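Long-range contacts in biphenyl 2,3-Dioxygenase Beta Subunit (Sphingobium yanoikuyae, PDB 2GBW), which probably serves as the beta subunit of a ring-hydroxylating dioxygenase, an enzyme type that adds both atoms of dioxygen to aromatic rings such as biphenyl: residues 40-50 with 68-78; 6-17 with 106-116. All blocks are in the same frame, centred on the assembly; numbering follows the deposited sequence.

Contact 1. Residues 40-50 with 68-78; sequences VAEDIHYWMPI and AAIYNDDFGEL
His45 NE2 donates to Asn72 OD1 at 2.6 Å, nearly straight and in the ring plane, as the His45 ring reaches across antiparallel strands 44-49 and 71-73 on the face with Trp47. Pro65 O takes Asn72 ND2, which fixes the flip of the amide. Beneath, Tyr46 and Asp73 exchange two backbone bonds. Met48 N donates to Tyr71 O and Met48 O accepts from Ile70 N at 2.8 Å, so two residues of one strand stand against one of the other, a beta bulge. Beyond it two waters lie within bonding distance of Ala68 O, one also accepting from Trp47 NE1, the other bridging to Ile50 O; the bond from Ile50 N to Ala68 O, 3.4 Å, is weak.

The opposite face is aromatic. Tyr46 turns its CE1 edge to the face of Tyr71 (centroids 5.3 Å apart, planes at 61°), while Leu78 CD1 sits over a face of Tyr46, 4.2 Å from its centroid. Met48, extended through chi1 and chi2 (-176° and -174°), sets SD at the edge of the Tyr71 ring, a Met-aromatic contact, and the bend at chi3 brings CE to Tyr71 CD1 as well. Both hydroxyls bond the C-terminal tail, Tyr46 OH at Cys174 N and Tyr71 OH at Leu170 O. Past the strands, Ile44 CG2 lies at the edge of the Phe75 ring, 3.6 Å from Phe75 N. Phe75 N, in the first helical turn, donates to a water that in turn donates to Glu42 O and Ile44 O. Asp74 and Glu77 form a capping box, and both carboxylates also make salt bridges to basic side chains of another protein's chain.

His45 binds zinc in a structure of this protein, though none is bound to this chain here; if the ring keeps this orientation there, ND1 would probably be the nitrogen left for the metal.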
loop_
_atom_site.group_PDB
_atom_site.type_symbol
_atom_site.label_atom_id
_atom_site.label_comp_id
_atom_site.label_asym_id
_atom_site.label_seq_id
_atom_site.Cartn_x
_atom_site.Cartn_y
_atom_site.Cartn_z
ATOM N N VAL B 40 -2.423 35.090 12.582
ATOM C CA VAL B 40 -2.356 35.464 11.164
ATOM C C VAL B 40 -2.611 36.944 11.000
ATOM O O VAL B 40 -3.566 37.470 11.552
ATOM C CB VAL B 40 -3.395 34.669 10.314
ATOM C CG1 VAL B 40 -3.353 35.089 8.813
ATOM C CG2 VAL B 40 -3.195 33.147 10.459
ATOM N N ALA B 41 -1.703 37.616 10.294
ATOM C CA ALA B 41 -1.762 39.051 10.084
ATOM C C ALA B 41 -2.788 39.364 9.015
ATOM O O ALA B 41 -3.046 38.557 8.130
ATOM C CB ALA B 41 -0.390 39.558 9.635
ATOM N N GLU B 42 -3.369 40.558 9.076
ATOM C CA GLU B 42 -4.401 40.937 8.118
ATOM C C GLU B 42 -3.889 41.148 6.684
ATOM O O GLU B 42 -4.659 41.133 5.758
ATOM C CB GLU B 42 -5.118 42.186 8.624
ATOM C CG GLU B 42 -6.053 41.885 9.804
ATOM C CD GLU B 42 -7.205 42.884 9.928
ATOM O OE1 GLU B 42 -6.944 44.090 10.220
ATOM O OE2 GLU B 42 -8.370 42.439 9.739
ATOM N N ASP B 43 -2.581 41.339 6.508
ATOM C CA ASP B 43 -1.994 41.468 5.166
ATOM C C ASP B 43 -1.414 40.156 4.639
ATOM O O ASP B 43 -0.580 40.151 3.729
ATOM C CB ASP B 43 -0.904 42.553 5.175
ATOM C CG ASP B 43 0.195 42.306 6.197
ATOM O OD1 ASP B 43 -0.138 42.068 7.388
ATOM O OD2 ASP B 43 1.404 42.442 5.819
ATOM N N ILE B 44 -1.889 39.049 5.200
ATOM C CA ILE B 44 -1.447 37.707 4.857
ATOM C C ILE B 44 -1.574 37.421 3.364
ATOM O O ILE B 44 -2.511 37.856 2.732
ATOM C CB ILE B 44 -2.263 36.614 5.676
ATOM C CG1 ILE B 44 -1.746 35.204 5.397
ATOM C CG2 ILE B 44 -3.765 36.666 5.418
ATOM C CD1 ILE B 44 -0.342 34.967 5.761
ATOM N N HIS B 45 -0.598 36.714 2.820
ATOM C CA HIS B 45 -0.765 35.969 1.568
ATOM C C HIS B 45 -0.395 34.554 1.899
ATOM O O HIS B 45 0.717 34.290 2.311
ATOM C CB HIS B 45 0.129 36.512 0.461
ATOM C CG HIS B 45 -0.048 35.805 -0.852
ATOM N ND1 HIS B 45 1.019 35.471 -1.661
ATOM C CD2 HIS B 45 -1.152 35.328 -1.456
ATOM C CE1 HIS B 45 0.564 34.835 -2.727
ATOM N NE2 HIS B 45 -0.747 34.720 -2.620
ATOM N N TYR B 46 -1.346 33.644 1.677
ATOM C CA TYR B 46 -1.221 32.256 2.016
ATOM C C TYR B 46 -1.259 31.520 0.685
ATOM O O TYR B 46 -2.266 31.562 -0.013
ATOM C CB TYR B 46 -2.399 31.905 2.905
ATOM C CG TYR B 46 -2.377 30.546 3.505
ATOM C CD1 TYR B 46 -2.675 29.451 2.718
ATOM C CD2 TYR B 46 -2.067 30.335 4.861
ATOM C CE1 TYR B 46 -2.713 28.196 3.239
ATOM C CE2 TYR B 46 -2.074 29.032 5.397
ATOM C CZ TYR B 46 -2.405 27.988 4.578
ATOM O OH TYR B 46 -2.438 26.683 5.049
ATOM N N TRP B 47 -0.138 30.899 0.317
ATOM C CA TRP B 47 0.138 30.490 -1.056
ATOM C C TRP B 47 0.749 29.083 -1.123
ATOM O O TRP B 47 1.735 28.809 -0.480
ATOM C CB TRP B 47 1.046 31.522 -1.688
ATOM C CG TRP B 47 1.468 31.287 -3.064
ATOM C CD1 TRP B 47 0.761 30.682 -4.051
ATOM C CD2 TRP B 47 2.715 31.659 -3.613
ATOM N NE1 TRP B 47 1.508 30.656 -5.206
ATOM C CE2 TRP B 47 2.710 31.276 -4.960
ATOM C CE3 TRP B 47 3.841 32.322 -3.087
ATOM C CZ2 TRP B 47 3.804 31.481 -5.792
ATOM C CZ3 TRP B 47 4.936 32.527 -3.919
ATOM C CH2 TRP B 47 4.891 32.097 -5.261
ATOM N N MET B 48 0.098 28.214 -1.892
ATOM C CA MET B 48 0.551 26.829 -2.163
ATOM C C MET B 48 0.586 26.595 -3.691
ATOM O O MET B 48 -0.404 26.186 -4.294
ATOM C CB MET B 48 -0.347 25.793 -1.484
ATOM C CG MET B 48 0.116 24.278 -1.645
ATOM S SD MET B 48 -1.091 23.126 -0.956
ATOM C CE MET B 48 -0.793 23.445 0.833
ATOM N N PRO B 49 1.728 26.883 -4.331
ATOM C CA PRO B 49 1.837 26.814 -5.803
ATOM C C PRO B 49 1.739 25.438 -6.300
ATOM O O PRO B 49 2.025 24.502 -5.568
ATOM C CB PRO B 49 3.236 27.342 -6.107
ATOM C CG PRO B 49 3.807 27.733 -4.849
ATOM C CD PRO B 49 2.940 27.424 -3.705
ATOM N N ILE B 50 1.352 25.313 -7.572
ATOM C CA ILE B 50 1.438 24.014 -8.278
ATOM C C ILE B 50 2.776 24.011 -9.032
ATOM O O ILE B 50 3.003 24.820 -9.926
ATOM C CB ILE B 50 0.277 23.820 -9.244
ATOM C CG1 ILE B 50 -1.036 23.707 -8.475
ATOM C CG2 ILE B 50 0.527 22.601 -10.095
ATOM C CD1 ILE B 50 -2.162 24.217 -9.251
ATOM N N ALA B 68 -1.248 29.248 -11.527
ATOM C CA ALA B 68 -2.046 28.267 -10.783
ATOM C C ALA B 68 -1.453 27.956 -9.390
ATOM O O ALA B 68 -0.255 27.791 -9.193
ATOM C CB ALA B 68 -2.214 26.975 -11.563
ATOM N N ALA B 69 -2.335 27.910 -8.423
ATOM C CA ALA B 69 -1.989 27.496 -7.085
ATOM C C ALA B 69 -3.190 26.888 -6.390
ATOM O O ALA B 69 -4.315 27.332 -6.611
ATOM C CB ALA B 69 -1.517 28.716 -6.313
ATOM N N ILE B 70 -2.922 25.931 -5.503
ATOM C CA ILE B 70 -3.969 25.227 -4.715
ATOM C C ILE B 70 -4.545 26.173 -3.662
ATOM O O ILE B 70 -5.763 26.218 -3.447
ATOM C CB ILE B 70 -3.425 23.922 -4.099
ATOM C CG1 ILE B 70 -3.028 22.962 -5.253
ATOM C CG2 ILE B 70 -4.488 23.234 -3.186
ATOM C CD1 ILE B 70 -2.010 21.888 -4.812
ATOM N N TYR B 71 -3.673 26.954 -3.041
ATOM C CA TYR B 71 -4.077 28.103 -2.239
ATOM C C TYR B 71 -3.417 29.385 -2.771
ATOM O O TYR B 71 -2.241 29.403 -3.130
ATOM C CB TYR B 71 -3.654 27.939 -0.765
ATOM C CG TYR B 71 -4.344 26.878 0.054
ATOM C CD1 TYR B 71 -4.013 25.517 -0.055
ATOM C CD2 TYR B 71 -5.349 27.217 0.952
ATOM C CE1 TYR B 71 -4.688 24.558 0.716
ATOM C CE2 TYR B 71 -5.983 26.274 1.729
ATOM C CZ TYR B 71 -5.641 24.933 1.609
ATOM O OH TYR B 71 -6.301 24.015 2.403
ATOM N N ASN B 72 -4.195 30.452 -2.825
ATOM C CA ASN B 72 -3.722 31.754 -3.227
ATOM C C ASN B 72 -4.655 32.812 -2.645
ATOM O O ASN B 72 -5.446 33.435 -3.356
ATOM C CB ASN B 72 -3.662 31.811 -4.750
ATOM C CG ASN B 72 -2.679 32.800 -5.258
ATOM O OD1 ASN B 72 -2.137 33.636 -4.511
ATOM N ND2 ASN B 72 -2.473 32.760 -6.573
ATOM N N ASP B 73 -4.509 33.053 -1.344
ATOM C CA ASP B 73 -5.544 33.702 -0.552
ATOM C C ASP B 73 -5.033 34.898 0.194
ATOM O O ASP B 73 -3.867 34.893 0.664
ATOM C CB ASP B 73 -6.092 32.727 0.497
ATOM C CG ASP B 73 -6.834 31.527 -0.119
ATOM O OD1 ASP B 73 -7.316 31.626 -1.260
ATOM O OD2 ASP B 73 -6.882 30.474 0.553
ATOM N N ASP B 74 -5.921 35.896 0.307
ATOM C CA ASP B 74 -5.784 37.004 1.250
ATOM C C ASP B 74 -6.591 36.697 2.532
ATOM O O ASP B 74 -7.167 35.634 2.661
ATOM C CB ASP B 74 -6.167 38.335 0.568
ATOM C CG ASP B 74 -7.659 38.468 0.253
ATOM O OD1 ASP B 74 -8.451 37.666 0.776
ATOM O OD2 ASP B 74 -8.035 39.366 -0.570
ATOM N N PHE B 75 -6.611 37.631 3.487
ATOM C CA PHE B 75 -7.228 37.355 4.780
ATOM C C PHE B 75 -8.697 37.007 4.674
ATOM O O PHE B 75 -9.147 36.075 5.305
ATOM C CB PHE B 75 -7.098 38.586 5.706
ATOM C CG PHE B 75 -7.495 38.323 7.102
ATOM C CD1 PHE B 75 -6.599 37.755 7.983
ATOM C CD2 PHE B 75 -8.736 38.719 7.577
ATOM C CE1 PHE B 75 -6.923 37.535 9.312
ATOM C CE2 PHE B 75 -9.071 38.498 8.931
ATOM C CZ PHE B 75 -8.160 37.885 9.782
ATOM N N GLY B 76 -9.445 37.778 3.911
ATOM C CA GLY B 76 -10.878 37.493 3.687
ATOM C C GLY B 76 -11.181 36.115 3.107
ATOM O O GLY B 76 -12.220 35.485 3.387
ATOM N N GLU B 77 -10.283 35.661 2.246
ATOM C CA GLU B 77 -10.404 34.359 1.617
ATOM C C GLU B 77 -10.021 33.248 2.602
ATOM O O GLU B 77 -10.638 32.215 2.630
ATOM C CB GLU B 77 -9.560 34.339 0.348
ATOM C CG GLU B 77 -10.198 35.211 -0.729
ATOM C CD GLU B 77 -9.237 35.771 -1.764
ATOM O OE1 GLU B 77 -8.014 35.636 -1.581
ATOM O OE2 GLU B 77 -9.735 36.343 -2.783
ATOM N N LEU B 78 -9.018 33.485 3.451
ATOM C CA LEU B 78 -8.756 32.586 4.553
ATOM C C LEU B 78 -9.951 32.499 5.532
ATOM O O LEU B 78 -10.286 31.425 6.007
ATOM C CB LEU B 78 -7.478 33.026 5.293
ATOM C CG LEU B 78 -6.413 32.014 5.610
ATOM C CD1 LEU B 78 -6.145 30.973 4.434
ATOM C CD2 LEU B 78 -5.146 32.770 6.068
HETATM O O HOH W 1 -4.526 39.738 3.336
HETATM O O HOH W 2 1.402 29.865 -7.947
HETATM O O HOH W 3 1.775 27.045 -11.146
#

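Contact 2. Residues 6-17 with 106-116; sequences IPVTPDVHYDIE and VEAFEAGNGEL
This is an edge-strand pairing continued by helix-on-sheet packing: segment 6-7 borders strand 98-112 at one end of the sheet, and helix 10-28 then turns back over it. Pro7 faces Phe109 as a non-hydrogen-bonded antiparallel pair, flanked by Glu110 N to Ile6 O at 2.8 Å and Val8 N to Ala108 O at 3.1 Å, the latter donor lying above the carbonyl plane. Pro7 CG rests 4.0 Å from Phe109 CE1. Thr9 OG1 caps the helix by accepting Val12 N.

Under the helix, Val8 CG1 touches both Ala108 CB and Leu116 CD2, and Ile16 CD1 presses tightly on Ala108 CB, only 3.3 Å away. The His13 ring, its CG anti to the backbone N (chi1 -171°), is carried down to the strand, where NE2 donates in the ring plane to Val106 O at 3.1 Å. The same ring packs edge-to-face with Tyr14 of a neighbouring subunit. An alanine in place of His13 would probably leave Val106 O without this donor and that Tyr14 without its ring partner. Glu110 OE2 forms a salt bridge with Arg146.

The helix packed against the curved sheet is consistent with the NTF2-like fold to which this family belongs, here with its helix start at the subunit interface.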
loop_
_atom_site.group_PDB
_atom_site.type_symbol
_atom_site.label_atom_id
_atom_site.label_comp_id
_atom_site.label_asym_id
_atom_site.label_seq_id
_atom_site.Cartn_x
_atom_site.Cartn_y
_atom_site.Cartn_z
ATOM N N ILE B 6 21.327 36.605 8.557
ATOM C CA ILE B 6 21.611 36.470 9.996
ATOM C C ILE B 6 20.659 35.500 10.737
ATOM O O ILE B 6 19.497 35.826 10.933
ATOM C CB ILE B 6 21.502 37.844 10.699
ATOM C CG1 ILE B 6 22.275 38.942 9.935
ATOM C CG2 ILE B 6 21.981 37.763 12.163
ATOM C CD1 ILE B 6 23.573 38.482 9.336
ATOM N N PRO B 7 21.158 34.322 11.182
ATOM C CA PRO B 7 20.291 33.486 12.003
ATOM C C PRO B 7 19.886 34.134 13.290
ATOM O O PRO B 7 20.619 34.989 13.842
ATOM C CB PRO B 7 21.151 32.263 12.291
ATOM C CG PRO B 7 22.105 32.220 11.093
ATOM C CD PRO B 7 22.467 33.677 10.989
ATOM N N VAL B 8 18.734 33.713 13.795
ATOM C CA VAL B 8 18.206 34.297 15.038
ATOM C C VAL B 8 18.978 33.820 16.258
ATOM O O VAL B 8 19.693 32.805 16.226
ATOM C CB VAL B 8 16.710 33.997 15.229
ATOM C CG1 VAL B 8 15.899 34.633 14.083
ATOM C CG2 VAL B 8 16.494 32.486 15.339
ATOM N N THR B 9 18.857 34.573 17.337
ATOM C CA THR B 9 19.435 34.137 18.594
ATOM C C THR B 9 18.663 32.902 19.089
ATOM O O THR B 9 17.504 32.663 18.674
ATOM C CB THR B 9 19.364 35.202 19.677
ATOM O OG1 THR B 9 18.005 35.295 20.145
ATOM C CG2 THR B 9 19.898 36.567 19.149
ATOM N N PRO B 10 19.291 32.095 19.966
ATOM C CA PRO B 10 18.589 30.950 20.562
ATOM C C PRO B 10 17.269 31.315 21.270
ATOM O O PRO B 10 16.289 30.558 21.140
ATOM C CB PRO B 10 19.615 30.397 21.568
ATOM C CG PRO B 10 20.954 30.771 20.941
ATOM C CD PRO B 10 20.675 32.191 20.479
ATOM N N ASP B 11 17.240 32.445 21.991
ATOM C CA ASP B 11 16.002 32.867 22.667
ATOM C C ASP B 11 14.893 33.180 21.652
ATOM O O ASP B 11 13.735 32.790 21.866
ATOM C CB ASP B 11 16.243 34.019 23.633
ATOM C CG ASP B 11 16.989 33.594 24.890
ATOM O OD1 ASP B 11 17.072 32.396 25.242
ATOM O OD2 ASP B 11 17.563 34.477 25.550
ATOM N N VAL B 12 15.233 33.840 20.543
ATOM C CA VAL B 12 14.222 34.135 19.538
ATOM C C VAL B 12 13.834 32.858 18.850
ATOM O O VAL B 12 12.656 32.623 18.592
ATOM C CB VAL B 12 14.685 35.181 18.516
ATOM C CG1 VAL B 12 13.663 35.227 17.317
ATOM C CG2 VAL B 12 14.844 36.514 19.241
ATOM N N HIS B 13 14.817 31.995 18.563
ATOM C CA HIS B 13 14.493 30.675 18.061
ATOM C C HIS B 13 13.446 29.917 18.905
ATOM O O HIS B 13 12.502 29.352 18.362
ATOM C CB HIS B 13 15.727 29.778 17.976
ATOM C CG HIS B 13 15.445 28.495 17.256
ATOM N ND1 HIS B 13 14.935 27.364 17.884
ATOM C CD2 HIS B 13 15.522 28.187 15.939
ATOM C CE1 HIS B 13 14.768 26.410 16.975
ATOM N NE2 HIS B 13 15.139 26.881 15.803
ATOM N N TYR B 14 13.656 29.879 20.216
ATOM C CA TYR B 14 12.723 29.216 21.124
ATOM C C TYR B 14 11.331 29.806 20.969
ATOM O O TYR B 14 10.317 29.091 20.851
ATOM C CB TYR B 14 13.157 29.380 22.595
ATOM C CG TYR B 14 12.125 28.718 23.477
ATOM C CD1 TYR B 14 12.227 27.361 23.782
ATOM C CD2 TYR B 14 11.007 29.424 23.949
ATOM C CE1 TYR B 14 11.287 26.736 24.565
ATOM C CE2 TYR B 14 10.047 28.805 24.751
ATOM C CZ TYR B 14 10.186 27.453 25.042
ATOM O OH TYR B 14 9.253 26.756 25.797
ATOM N N ASP B 15 11.266 31.120 20.906
ATOM C CA ASP B 15 9.951 31.784 20.824
ATOM C C ASP B 15 9.205 31.460 19.534
ATOM O O ASP B 15 7.983 31.299 19.535
ATOM C CB ASP B 15 10.162 33.264 20.983
ATOM C CG ASP B 15 10.464 33.655 22.411
ATOM O OD1 ASP B 15 10.286 32.849 23.360
ATOM O OD2 ASP B 15 10.848 34.806 22.576
ATOM N N ILE B 16 9.939 31.301 18.445
ATOM C CA ILE B 16 9.332 30.940 17.150
ATOM C C ILE B 16 8.837 29.501 17.191
ATOM O O ILE B 16 7.749 29.194 16.761
ATOM C CB ILE B 16 10.346 31.166 16.007
ATOM C CG1 ILE B 16 10.624 32.655 15.791
ATOM C CG2 ILE B 16 9.795 30.536 14.713
ATOM C CD1 ILE B 16 11.874 32.941 14.837
ATOM N N GLU B 17 9.628 28.588 17.743
ATOM C CA GLU B 17 9.184 27.219 17.931
ATOM C C GLU B 17 7.908 27.110 18.800
ATOM O O GLU B 17 6.999 26.302 18.490
ATOM C CB GLU B 17 10.318 26.407 18.540
ATOM C CG GLU B 17 11.438 26.136 17.516
ATOM C CD GLU B 17 11.653 24.674 17.155
ATOM O OE1 GLU B 17 10.667 23.887 17.058
ATOM O OE2 GLU B 17 12.849 24.335 16.928
ATOM N N VAL B 106 13.108 23.833 12.028
ATOM C CA VAL B 106 12.752 25.247 12.023
ATOM C C VAL B 106 14.068 26.050 11.994
ATOM O O VAL B 106 14.924 25.866 12.839
ATOM C CB VAL B 106 11.938 25.604 13.290
ATOM C CG1 VAL B 106 11.725 27.118 13.433
ATOM C CG2 VAL B 106 10.613 24.916 13.273
ATOM N N GLU B 107 14.250 26.903 10.984
ATOM C CA GLU B 107 15.417 27.760 10.909
ATOM C C GLU B 107 14.906 29.143 10.602
ATOM O O GLU B 107 14.206 29.349 9.619
ATOM C CB GLU B 107 16.385 27.297 9.838
ATOM C CG GLU B 107 17.154 26.015 10.211
ATOM C CD GLU B 107 18.149 25.634 9.118
ATOM O OE1 GLU B 107 17.682 25.158 8.065
ATOM O OE2 GLU B 107 19.365 25.761 9.324
ATOM N N ALA B 108 15.269 30.085 11.446
ATOM C CA ALA B 108 14.815 31.470 11.345
ATOM C C ALA B 108 15.984 32.427 11.130
ATOM O O ALA B 108 17.088 32.225 11.682
ATOM C CB ALA B 108 14.070 31.857 12.598
ATOM N N PHE B 109 15.722 33.497 10.376
ATOM C CA PHE B 109 16.758 34.454 9.961
ATOM C C PHE B 109 16.153 35.829 10.087
ATOM O O PHE B 109 15.017 36.026 9.719
ATOM C CB PHE B 109 17.170 34.236 8.493
ATOM C CG PHE B 109 17.703 32.838 8.196
ATOM C CD1 PHE B 109 19.058 32.572 8.349
ATOM C CD2 PHE B 109 16.866 31.815 7.847
ATOM C CE1 PHE B 109 19.578 31.341 8.104
ATOM C CE2 PHE B 109 17.387 30.530 7.592
ATOM C CZ PHE B 109 18.762 30.313 7.744
ATOM N N GLU B 110 16.912 36.790 10.635
ATOM C CA GLU B 110 16.448 38.199 10.743
ATOM C C GLU B 110 16.442 38.813 9.336
ATOM O O GLU B 110 17.479 38.816 8.642
ATOM C CB GLU B 110 17.360 38.997 11.693
ATOM C CG GLU B 110 17.329 38.563 13.195
ATOM C CD GLU B 110 16.023 38.940 13.961
ATOM O OE1 GLU B 110 15.270 39.846 13.514
ATOM O OE2 GLU B 110 15.782 38.368 15.066
ATOM N N ALA B 111 15.322 39.374 8.907
ATOM C CA ALA B 111 15.137 39.646 7.465
ATOM C C ALA B 111 15.073 41.129 7.154
ATOM O O ALA B 111 14.943 41.533 5.998
ATOM C CB ALA B 111 13.902 38.978 6.963
ATOM N N GLY B 112 15.123 41.941 8.183
ATOM C CA GLY B 112 15.007 43.370 8.014
ATOM C C GLY B 112 13.624 43.866 8.372
ATOM O O GLY B 112 12.629 43.125 8.252
ATOM N N ASN B 113 13.582 45.129 8.810
ATOM C CA ASN B 113 12.366 45.741 9.337
ATOM C C ASN B 113 11.742 44.973 10.533
ATOM O O ASN B 113 10.526 45.007 10.731
ATOM C CB ASN B 113 11.322 45.870 8.207
ATOM C CG ASN B 113 10.218 46.837 8.556
ATOM O OD1 ASN B 113 10.475 47.824 9.232
ATOM N ND2 ASN B 113 8.980 46.548 8.129
ATOM N N GLY B 114 12.559 44.257 11.301
ATOM C CA GLY B 114 12.052 43.430 12.407
ATOM C C GLY B 114 11.357 42.140 11.980
ATOM O O GLY B 114 10.820 41.396 12.826
ATOM N N GLU B 115 11.377 41.849 10.684
ATOM C CA GLU B 115 10.637 40.706 10.165
ATOM C C GLU B 115 11.573 39.521 10.154
ATOM O O GLU B 115 12.803 39.704 10.205
ATOM C CB GLU B 115 10.126 41.002 8.756
ATOM C CG GLU B 115 9.401 42.387 8.690
ATOM C CD GLU B 115 9.027 42.821 7.266
ATOM O OE1 GLU B 115 9.551 42.237 6.275
ATOM O OE2 GLU B 115 8.187 43.743 7.134
ATOM N N LEU B 116 10.983 38.330 10.134
ATOM C CA LEU B 116 11.725 37.068 10.235
ATOM C C LEU B 116 11.388 36.187 9.071
ATOM O O LEU B 116 10.214 35.996 8.759
ATOM C CB LEU B 116 11.368 36.339 11.523
ATOM C CG LEU B 116 11.747 37.059 12.807
ATOM C CD1 LEU B 116 10.924 36.471 13.923
ATOM C CD2 LEU B 116 13.239 36.887 12.998
HETATM O O HOH W 4 17.690 37.238 16.640
HETATM O O HOH W 5 12.990 22.657 14.719
#

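How the contacts relate
From the N terminus, segment 6-17 supplies a short border strand and the start of helix 10-28; helix 32-38 follows, and the chain then enters 40-50. Contact 1 closes the first loop, through 17 residues without helix or strand, when 68-78 comes back alongside. Helix 75-84 leads on to strand 98-112, whose end closes contact 2, a loop of 88 residues within which contact 1 is wholly nested. Both belong to one mixed sheet but to opposite ends of it: strands 6-7 and 71-73 are its outermost members within the chain. The centres lie 23 Å apart and the nearest atoms about 7 Å, so the two do not touch.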